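Local coordinates for protein ATP-dependent 6-phosphofructokinase subunit beta (Saccharomyces cerevisiae, PDB 3O8O) that phosphorylates fructose 6-phosphate to fructose 1,6-bisphosphate with ATP, the first committing step of glycolysis, under allosteric control by fructose 2,6-bisphosphate, at residues R190-E195 with D280-T285; A183-H188 with K245-V250; S635-A640 with P655-H660. One frame throughout, in Å; residues are numbered along the deposited sequence.

Overall arrangement
The three contacts sample both phosphofructokinase domains of one chain. Contacts 1 and 2 share a four-stranded parallel sheet of the N-terminal catalytic domain, with centres 10 Å apart: contact 1 pairs strand 191-196 with the edge strand 281-285, and contact 2 sets the C-terminal part of helix 167-187 against the loop that enters strand 248-253, the neighbour on the other flank of strand 191-196. They touch directly where Phe192 CE1 meets Ala185 CB at 3.3 Å, and contact 1 holds the phosphate of fructose 6-phosphate. Contact 3 lies in the C-terminal regulatory domain, its centre about 45 Å from that of contact 1, and leads from a corresponding four-stranded sheet to His660 at the bound bisphosphate.

Contact 1: residues R190-E195 with D280-T285; sequences RAFVVE and DTRITT. With F6P (6-O-phosphono-beta-D-fructofuranose), chain I.
Arg190 and Arg282 bring their guanidinium groups together at one end of a parallel strand pair, 191-195 beside 281-285, in the four-stranded sheet of the catalytic domain. Their planes are turned 57° apart, and NH1 of Arg190 stands over a face of the Arg282 group. The phosphate of fructose 6-phosphate probably offsets the gathered positive charge: NH1 of Arg190 donates to O2P at 2.7 Å, while Arg282 adds weak bonds from NE and NH2. The ligand is shared with a chain of the other subunit type. Asp280 serves both arginines differently. Its OD2 lies over a face of the Arg190 guanidinium, a long, purely electrostatic salt bridge, whereas OD1 takes a nearly straight bond (173°) from Arg282 NH1 at 2.7 Å, which helps fix that guanidinium. Arg282 CB touches Phe192 CE2 at 3.4 Å; beyond it the chain bends at chi2 (-69°) and carries the guanidinium to Asp280 and the phosphate. Between the strands five backbone hydrogen bonds keep the parallel register, and Val193 CB packs against Ile283 CG1 on the other face of the sheet. At the far end Glu195 and Thr285 run side by side, with Thr285 OG1 donating to Glu195 OE1 from above the carboxylate plane at 2.7 Å.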
loop_
_atom_site.group_PDB
_atom_site.type_symbol
_atom_site.label_atom_id
_atom_site.label_comp_id
_atom_site.label_asym_id
_atom_site.label_seq_id
_atom_site.Cartn_x
_atom_site.Cartn_y
_atom_site.Cartn_z
ATOM N N ARG B 190 0.318 28.216 45.687
ATOM C CA ARG B 190 -0.357 27.813 46.906
ATOM C C ARG B 190 0.066 26.472 47.453
ATOM O O ARG B 190 0.941 25.775 46.911
ATOM C CB ARG B 190 -1.858 27.761 46.698
ATOM C CG ARG B 190 -2.458 29.033 46.205
ATOM C CD ARG B 190 -3.936 29.029 46.513
ATOM N NE ARG B 190 -4.650 30.037 45.750
ATOM C CZ ARG B 190 -5.891 30.409 46.027
ATOM N NH1 ARG B 190 -6.519 29.844 47.055
ATOM N NH2 ARG B 190 -6.510 31.328 45.285
ATOM N N ALA B 191 -0.596 26.124 48.551
ATOM C CA ALA B 191 -0.378 24.874 49.251
ATOM C C ALA B 191 -1.740 24.214 49.444
ATOM O O ALA B 191 -2.730 24.868 49.798
ATOM C CB ALA B 191 0.265 25.142 50.582
ATOM N N PHE B 192 -1.793 22.915 49.184
ATOM C CA PHE B 192 -3.032 22.172 49.321
ATOM C C PHE B 192 -2.818 20.935 50.182
ATOM O O PHE B 192 -1.800 20.230 50.077
ATOM C CB PHE B 192 -3.567 21.727 47.941
ATOM C CG PHE B 192 -4.257 22.821 47.146
ATOM C CD1 PHE B 192 -3.549 23.593 46.225
ATOM C CD2 PHE B 192 -5.619 23.065 47.315
ATOM C CE1 PHE B 192 -4.189 24.588 45.494
ATOM C CE2 PHE B 192 -6.266 24.059 46.582
ATOM C CZ PHE B 192 -5.551 24.820 45.673
ATOM N N VAL B 193 -3.788 20.688 51.045
ATOM C CA VAL B 193 -3.767 19.517 51.895
ATOM C C VAL B 193 -4.887 18.656 51.312
ATOM O O VAL B 193 -6.076 18.942 51.488
ATOM C CB VAL B 193 -4.080 19.891 53.345
ATOM C CG1 VAL B 193 -4.180 18.647 54.212
ATOM C CG2 VAL B 193 -2.998 20.790 53.865
ATOM N N VAL B 194 -4.506 17.612 50.588
ATOM C CA VAL B 194 -5.490 16.744 49.969
ATOM C C VAL B 194 -5.834 15.553 50.849
ATOM O O VAL B 194 -4.996 14.695 51.095
ATOM C CB VAL B 194 -4.987 16.233 48.600
ATOM C CG1 VAL B 194 -6.115 15.533 47.865
ATOM C CG2 VAL B 194 -4.451 17.392 47.771
ATOM N N GLU B 195 -7.073 15.519 51.326
ATOM C CA GLU B 195 -7.531 14.415 52.158
ATOM C C GLU B 195 -7.961 13.230 51.283
ATOM O O GLU B 195 -8.900 13.316 50.498
ATOM C CB GLU B 195 -8.705 14.848 53.019
ATOM C CG GLU B 195 -8.950 13.889 54.159
ATOM C CD GLU B 195 -10.383 13.929 54.623
ATOM O OE1 GLU B 195 -10.924 15.069 54.705
ATOM O OE2 GLU B 195 -10.951 12.835 54.898
ATOM N N ASP B 280 -0.535 30.500 51.825
ATOM C CA ASP B 280 -1.909 30.331 51.383
ATOM C C ASP B 280 -2.209 28.833 51.278
ATOM O O ASP B 280 -1.612 28.116 50.464
ATOM C CB ASP B 280 -2.090 31.027 50.037
ATOM C CG ASP B 280 -3.515 31.447 49.787
ATOM O OD1 ASP B 280 -4.353 31.271 50.690
ATOM O OD2 ASP B 280 -3.798 31.964 48.687
ATOM N N THR B 281 -3.124 28.356 52.117
ATOM C CA THR B 281 -3.452 26.945 52.107
ATOM C C THR B 281 -4.933 26.656 51.976
ATOM O O THR B 281 -5.770 27.426 52.434
ATOM C CB THR B 281 -2.910 26.274 53.365
ATOM O OG1 THR B 281 -1.481 26.412 53.388
ATOM C CG2 THR B 281 -3.274 24.801 53.397
ATOM N N ARG B 282 -5.233 25.544 51.309
ATOM C CA ARG B 282 -6.600 25.088 51.087
ATOM C C ARG B 282 -6.640 23.586 51.332
ATOM O O ARG B 282 -5.638 22.878 51.108
ATOM C CB ARG B 282 -7.036 25.373 49.651
ATOM C CG ARG B 282 -7.135 26.826 49.292
ATOM C CD ARG B 282 -8.279 27.462 50.022
ATOM N NE ARG B 282 -8.430 28.850 49.623
ATOM C CZ ARG B 282 -7.502 29.780 49.825
ATOM N NH1 ARG B 282 -6.361 29.455 50.425
ATOM N NH2 ARG B 282 -7.706 31.029 49.419
ATOM N N ILE B 283 -7.794 23.113 51.801
ATOM C CA ILE B 283 -7.996 21.691 52.069
ATOM C C ILE B 283 -8.910 21.129 51.001
ATOM O O ILE B 283 -9.903 21.747 50.633
ATOM C CB ILE B 283 -8.649 21.448 53.455
ATOM C CG1 ILE B 283 -7.637 21.726 54.575
ATOM C CG2 ILE B 283 -9.157 20.013 53.552
ATOM C CD1 ILE B 283 -8.200 21.485 55.985
ATOM N N THR B 284 -8.567 19.952 50.500
ATOM C CA THR B 284 -9.362 19.303 49.473
ATOM C C THR B 284 -9.737 17.903 49.923
ATOM O O THR B 284 -8.860 17.105 50.258
ATOM C CB THR B 284 -8.569 19.155 48.171
ATOM O OG1 THR B 284 -8.072 20.429 47.745
ATOM C CG2 THR B 284 -9.455 18.606 47.104
ATOM N N THR B 285 -11.026 17.589 49.960
ATOM C CA THR B 285 -11.388 16.235 50.337
ATOM C C THR B 285 -12.052 15.559 49.143
ATOM O O THR B 285 -13.226 15.786 48.837
ATOM C CB THR B 285 -12.304 16.210 51.559
ATOM O OG1 THR B 285 -11.611 16.781 52.675
ATOM C CG2 THR B 285 -12.660 14.779 51.915
HETATM O O1 F6P I . -12.862 32.535 40.626
HETATM C C1 F6P I . -13.997 32.222 41.401
HETATM C C2 F6P I . -13.719 31.017 42.303
HETATM O O2 F6P I . -13.292 29.889 41.526
HETATM C C3 F6P I . -15.009 30.715 43.110
HETATM O O3 F6P I . -15.780 29.636 42.559
HETATM C C4 F6P I . -14.476 30.415 44.525
HETATM O O4 F6P I . -15.450 30.723 45.528
HETATM C C5 F6P I . -13.200 31.296 44.594
HETATM O O5 F6P I . -12.696 31.350 43.242
HETATM C C6 F6P I . -12.152 30.669 45.520
HETATM O O6 F6P I . -10.987 31.505 45.558
HETATM P P F6P I . -9.903 30.802 46.530
HETATM O O1P F6P I . -9.860 29.353 46.849
HETATM O O2P F6P I . -8.517 31.594 46.720
HETATM O O3P F6P I . -9.233 30.347 45.142
#

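Contact 2: residues A183-H188 with K245-V250; sequences ATANSH and KRTTIV
Thr247 presses its methyl group, CG2, against the C-terminal part of helix 167-187, and this is the tight part of the contact. CG2 lies 3.4 Å from Ala185 CB and also meets the backbone where Ala185 passes into Asn186. With chi1 at 49°, CG2 stands anti to the carbonyl carbon and faces the helix, while OG1 is hydrogen-bonded to Glu182, one turn back along the same helix. The threonine thus meets the helix through both branches, one apolar and one polar.

Around Arg246 the fit is looser. Its chain, bent at chi3 (48°), crosses the Asn186 side chain at about a right angle, and Asn186 OD1 comes no nearer than 3.9 Å, to Arg246 CD. Arg246 NE gives only a weak hydrogen bond to Asn186 O, 2.9 Å long with an angle of 124° at the hydrogen. The Ser187 carbonyl oxygen lies near the guanidinium plane, 3.2 Å from Arg246 NH2. An acidic side chain of a neighbouring subunit pairs with Arg246 NH1, so this looser margin belongs to a subunit interface. The contact joins helix 167-187 to the loop entering strand 248-253, within the alpha/beta layers of the phosphofructokinase fold, where the helix packs on a parallel sheet.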
loop_
_atom_site.group_PDB
_atom_site.type_symbol
_atom_site.label_atom_id
_atom_site.label_comp_id
_atom_site.label_asym_id
_atom_site.label_seq_id
_atom_site.Cartn_x
_atom_site.Cartn_y
_atom_site.Cartn_z
ATOM N N ALA B 183 -2.431 22.358 39.045
ATOM C CA ALA B 183 -2.389 23.466 38.086
ATOM C C ALA B 183 -2.887 24.790 38.628
ATOM O O ALA B 183 -2.333 25.839 38.302
ATOM C CB ALA B 183 -3.167 23.110 36.827
ATOM N N THR B 184 -3.940 24.774 39.431
ATOM C CA THR B 184 -4.406 26.043 39.950
ATOM C C THR B 184 -3.465 26.425 41.104
ATOM O O THR B 184 -3.177 27.610 41.338
ATOM C CB THR B 184 -5.843 25.930 40.403
ATOM O OG1 THR B 184 -6.290 27.200 40.907
ATOM C CG2 THR B 184 -5.966 24.799 41.422
ATOM N N ALA B 185 -2.951 25.405 41.789
ATOM C CA ALA B 185 -2.013 25.620 42.884
ATOM C C ALA B 185 -0.790 26.335 42.353
ATOM O O ALA B 185 -0.296 27.260 42.962
ATOM C CB ALA B 185 -1.592 24.303 43.495
ATOM N N ASN B 186 -0.293 25.891 41.212
ATOM C CA ASN B 186 0.878 26.500 40.588
ATOM C C ASN B 186 0.628 27.951 40.148
ATOM O O ASN B 186 1.549 28.754 40.086
ATOM C CB ASN B 186 1.282 25.675 39.375
ATOM C CG ASN B 186 2.588 26.118 38.781
ATOM O OD1 ASN B 186 3.639 25.571 39.103
ATOM N ND2 ASN B 186 2.537 27.122 37.912
ATOM N N SER B 187 -0.617 28.277 39.827
ATOM C CA SER B 187 -0.947 29.623 39.398
ATOM C C SER B 187 -0.759 30.588 40.545
ATOM O O SER B 187 -0.249 31.679 40.352
ATOM C CB SER B 187 -2.407 29.712 38.910
ATOM O OG SER B 187 -2.582 29.145 37.625
ATOM N N HIS B 188 -1.191 30.181 41.736
ATOM C CA HIS B 188 -1.104 31.020 42.926
ATOM C C HIS B 188 0.010 30.609 43.898
ATOM O O HIS B 188 0.058 31.082 45.032
ATOM C CB HIS B 188 -2.438 30.976 43.649
ATOM C CG HIS B 188 -3.573 31.519 42.847
ATOM N ND1 HIS B 188 -3.863 31.085 41.576
ATOM C CD2 HIS B 188 -4.524 32.431 43.156
ATOM C CE1 HIS B 188 -4.946 31.701 41.135
ATOM N NE2 HIS B 188 -5.367 32.524 42.075
ATOM N N LYS B 245 10.091 25.348 43.944
ATOM C CA LYS B 245 8.769 24.767 43.855
ATOM C C LYS B 245 7.680 25.762 44.266
ATOM O O LYS B 245 7.630 26.168 45.412
ATOM C CB LYS B 245 8.709 23.516 44.714
ATOM C CG LYS B 245 7.430 22.702 44.506
ATOM C CD LYS B 245 7.627 21.286 44.998
ATOM C CE LYS B 245 6.313 20.573 45.157
ATOM N NZ LYS B 245 6.547 19.290 45.882
ATOM N N ARG B 246 6.825 26.155 43.318
ATOM C CA ARG B 246 5.748 27.111 43.559
ATOM C C ARG B 246 4.572 26.540 44.323
ATOM O O ARG B 246 3.786 27.277 44.923
ATOM C CB ARG B 246 5.195 27.625 42.243
ATOM C CG ARG B 246 6.191 28.335 41.357
ATOM C CD ARG B 246 5.498 28.870 40.082
ATOM N NE ARG B 246 4.270 29.589 40.373
ATOM C CZ ARG B 246 4.055 30.837 40.011
ATOM N NH1 ARG B 246 4.988 31.481 39.352
ATOM N NH2 ARG B 246 2.911 31.436 40.310
ATOM N N THR B 247 4.444 25.223 44.284
ATOM C CA THR B 247 3.326 24.546 44.921
ATOM C C THR B 247 3.731 23.660 46.077
ATOM O O THR B 247 4.866 23.190 46.153
ATOM C CB THR B 247 2.578 23.630 43.904
ATOM O OG1 THR B 247 3.537 22.812 43.201
ATOM C CG2 THR B 247 1.743 24.458 42.909
ATOM N N THR B 248 2.770 23.423 46.966
ATOM C CA THR B 248 2.967 22.548 48.119
ATOM C C THR B 248 1.723 21.647 48.248
ATOM O O THR B 248 0.595 22.090 48.498
ATOM C CB THR B 248 3.249 23.367 49.412
ATOM O OG1 THR B 248 4.555 23.950 49.314
ATOM C CG2 THR B 248 3.215 22.483 50.643
ATOM N N ILE B 249 1.961 20.362 48.031
ATOM C CA ILE B 249 0.922 19.352 48.057
ATOM C C ILE B 249 1.297 18.358 49.131
ATOM O O ILE B 249 2.328 17.672 49.030
ATOM C CB ILE B 249 0.818 18.589 46.664
ATOM C CG1 ILE B 249 0.505 19.578 45.544
ATOM C CG2 ILE B 249 -0.312 17.538 46.695
ATOM C CD1 ILE B 249 -0.791 20.298 45.762
ATOM N N VAL B 250 0.442 18.298 50.149
ATOM C CA VAL B 250 0.617 17.408 51.286
ATOM C C VAL B 250 -0.530 16.415 51.271
ATOM O O VAL B 250 -1.692 16.781 51.470
ATOM C CB VAL B 250 0.586 18.206 52.617
ATOM C CG1 VAL B 250 0.551 17.258 53.804
ATOM C CG2 VAL B 250 1.804 19.112 52.702
#

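Contact 3: residues S635-A640 with P655-H660; sequences SATKLA and PAYPGH. With FDP (2,6-di-O-phosphono-beta-D-fructofuranose), chain L.
Tyr657 brings the hydroxyl end of its ring against the methyl group of Ala636, whose CB is 3.5 Å from Tyr657 CZ. The ring meets Thr637 at its edge: the two side chains cross at about a right angle, and Thr637 OG1 shares a 2.7 Å hydrogen bond with Tyr657 OH. The threonine's chi1 of -61° sets OG1 beside its own backbone N, on the side where the phenol oxygen arrives. That oxygen lies at the first turn of helix 636-647, 2.9 Å from the backbone N of Thr637. Ser635 is the N-cap of this helix; its OG accepts a nearly straight bond (170°) from Lys638 N. The helix and strand 652-656 follow one another in the C-terminal phosphofructokinase domain, the strand closing one edge of a four-stranded parallel sheet beside strand 561-567. Pro655, near the end of that strand, packs its ring flank on the helix, with CB 3.6 Å from Thr637 CA and CD 3.9 Å from Ala640 CB. Beyond Tyr657 the chain turns through Pro658 and Gly659 to the allosteric pocket, where His660 NE2 donates to O6P of the bound fructose 2,6-bisphosphate at 3.1 Å.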
loop_
_atom_site.group_PDB
_atom_site.type_symbol
_atom_site.label_atom_id
_atom_site.label_comp_id
_atom_site.label_asym_id
_atom_site.label_seq_id
_atom_site.Cartn_x
_atom_site.Cartn_y
_atom_site.Cartn_z
ATOM N N SER B 635 -4.063 -5.670 6.498
ATOM C CA SER B 635 -4.084 -4.525 7.405
ATOM C C SER B 635 -5.433 -4.416 8.079
ATOM O O SER B 635 -6.415 -4.995 7.626
ATOM C CB SER B 635 -3.863 -3.229 6.640
ATOM O OG SER B 635 -5.063 -2.823 5.996
ATOM N N ALA B 636 -5.493 -3.641 9.145
ATOM C CA ALA B 636 -6.752 -3.463 9.829
ATOM C C ALA B 636 -7.787 -3.067 8.787
ATOM O O ALA B 636 -8.928 -3.520 8.840
ATOM C CB ALA B 636 -6.620 -2.390 10.869
ATOM N N THR B 637 -7.383 -2.231 7.833
ATOM C CA THR B 637 -8.286 -1.785 6.781
ATOM C C THR B 637 -8.686 -2.918 5.877
ATOM O O THR B 637 -9.870 -3.145 5.650
ATOM C CB THR B 637 -7.656 -0.714 5.917
ATOM O OG1 THR B 637 -7.343 0.411 6.734
ATOM C CG2 THR B 637 -8.592 -0.257 4.854
ATOM N N LYS B 638 -7.718 -3.655 5.360
ATOM C CA LYS B 638 -8.078 -4.746 4.458
ATOM C C LYS B 638 -8.863 -5.838 5.137
ATOM O O LYS B 638 -9.712 -6.493 4.530
ATOM C CB LYS B 638 -6.845 -5.362 3.809
ATOM C CG LYS B 638 -6.576 -4.811 2.430
ATOM C CD LYS B 638 -7.779 -5.007 1.566
ATOM C CE LYS B 638 -7.611 -4.260 0.287
ATOM N NZ LYS B 638 -8.752 -4.569 -0.589
ATOM N N LEU B 639 -8.557 -6.036 6.405
ATOM C CA LEU B 639 -9.209 -7.050 7.194
ATOM C C LEU B 639 -10.698 -6.728 7.286
ATOM O O LEU B 639 -11.540 -7.611 7.099
ATOM C CB LEU B 639 -8.573 -7.069 8.572
ATOM C CG LEU B 639 -8.346 -8.423 9.188
ATOM C CD1 LEU B 639 -7.775 -9.346 8.137
ATOM C CD2 LEU B 639 -7.406 -8.266 10.368
ATOM N N ALA B 640 -11.028 -5.466 7.571
ATOM C CA ALA B 640 -12.431 -5.063 7.669
ATOM C C ALA B 640 -13.120 -5.332 6.329
ATOM O O ALA B 640 -14.221 -5.863 6.286
ATOM C CB ALA B 640 -12.533 -3.605 8.014
ATOM N N PRO B 655 -12.450 -0.263 9.958
ATOM C CA PRO B 655 -11.126 -0.263 10.579
ATOM C C PRO B 655 -10.995 0.856 11.625
ATOM O O PRO B 655 -11.770 1.828 11.637
ATOM C CB PRO B 655 -10.189 -0.075 9.379
ATOM C CG PRO B 655 -11.008 0.791 8.478
ATOM C CD PRO B 655 -12.412 0.287 8.595
ATOM N N ALA B 656 -10.023 0.703 12.518
ATOM C CA ALA B 656 -9.783 1.702 13.551
ATOM C C ALA B 656 -8.298 1.774 13.796
ATOM O O ALA B 656 -7.668 0.752 14.059
ATOM C CB ALA B 656 -10.504 1.332 14.827
ATOM N N TYR B 657 -7.744 2.977 13.683
ATOM C CA TYR B 657 -6.320 3.162 13.895
ATOM C C TYR B 657 -5.997 4.166 14.996
ATOM O O TYR B 657 -5.666 5.319 14.713
ATOM C CB TYR B 657 -5.644 3.593 12.596
ATOM C CG TYR B 657 -5.598 2.539 11.527
ATOM C CD1 TYR B 657 -6.643 2.384 10.636
ATOM C CD2 TYR B 657 -4.495 1.729 11.377
ATOM C CE1 TYR B 657 -6.592 1.435 9.597
ATOM C CE2 TYR B 657 -4.424 0.790 10.356
ATOM C CZ TYR B 657 -5.476 0.646 9.464
ATOM O OH TYR B 657 -5.395 -0.279 8.447
ATOM N N PRO B 658 -6.076 3.734 16.264
ATOM C CA PRO B 658 -5.787 4.614 17.397
ATOM C C PRO B 658 -4.380 5.162 17.270
ATOM O O PRO B 658 -4.079 6.258 17.738
ATOM C CB PRO B 658 -5.989 3.704 18.611
ATOM C CG PRO B 658 -5.699 2.371 18.075
ATOM C CD PRO B 658 -6.340 2.369 16.728
ATOM N N GLY B 659 -3.520 4.394 16.626
ATOM C CA GLY B 659 -2.172 4.863 16.400
ATOM C C GLY B 659 -1.285 5.236 17.576
ATOM O O GLY B 659 -1.057 4.434 18.483
ATOM N N HIS B 660 -0.759 6.457 17.555
ATOM C CA HIS B 660 0.121 6.911 18.611
ATOM C C HIS B 660 -0.547 7.298 19.923
ATOM O O HIS B 660 0.161 7.498 20.909
ATOM C CB HIS B 660 0.993 8.073 18.123
ATOM C CG HIS B 660 2.168 7.639 17.297
ATOM N ND1 HIS B 660 2.094 7.412 15.937
ATOM C CD2 HIS B 660 3.440 7.343 17.650
ATOM C CE1 HIS B 660 3.268 6.998 15.494
ATOM N NE2 HIS B 660 4.100 6.946 16.513
HETATM P P1 FDP L . 8.835 -0.555 19.824
HETATM O O1P FDP L . 10.289 -0.505 20.091
HETATM O O2P FDP L . 7.995 -0.766 21.178
HETATM O O3P FDP L . 8.450 -1.793 18.867
HETATM O O1 FDP L . 4.738 -0.073 18.540
HETATM C C1 FDP L . 6.148 -0.297 18.639
HETATM C C2 FDP L . 6.878 1.020 18.914
HETATM O O2 FDP L . 8.272 0.800 19.157
HETATM C C3 FDP L . 6.215 1.756 20.080
HETATM O O3 FDP L . 7.120 1.767 21.186
HETATM C C4 FDP L . 6.058 3.172 19.533
HETATM O O4 FDP L . 4.901 3.762 20.132
HETATM C C5 FDP L . 5.782 2.856 18.068
HETATM O O5 FDP L . 6.785 1.877 17.771
HETATM C C6 FDP L . 5.948 4.041 17.116
HETATM O O6 FDP L . 7.323 4.426 17.024
HETATM P P2 FDP L . 7.846 5.336 15.802
HETATM O O4P FDP L . 9.322 5.408 15.762
HETATM O O5P FDP L . 7.229 4.725 14.449
HETATM O O6P FDP L . 7.152 6.773 16.006
#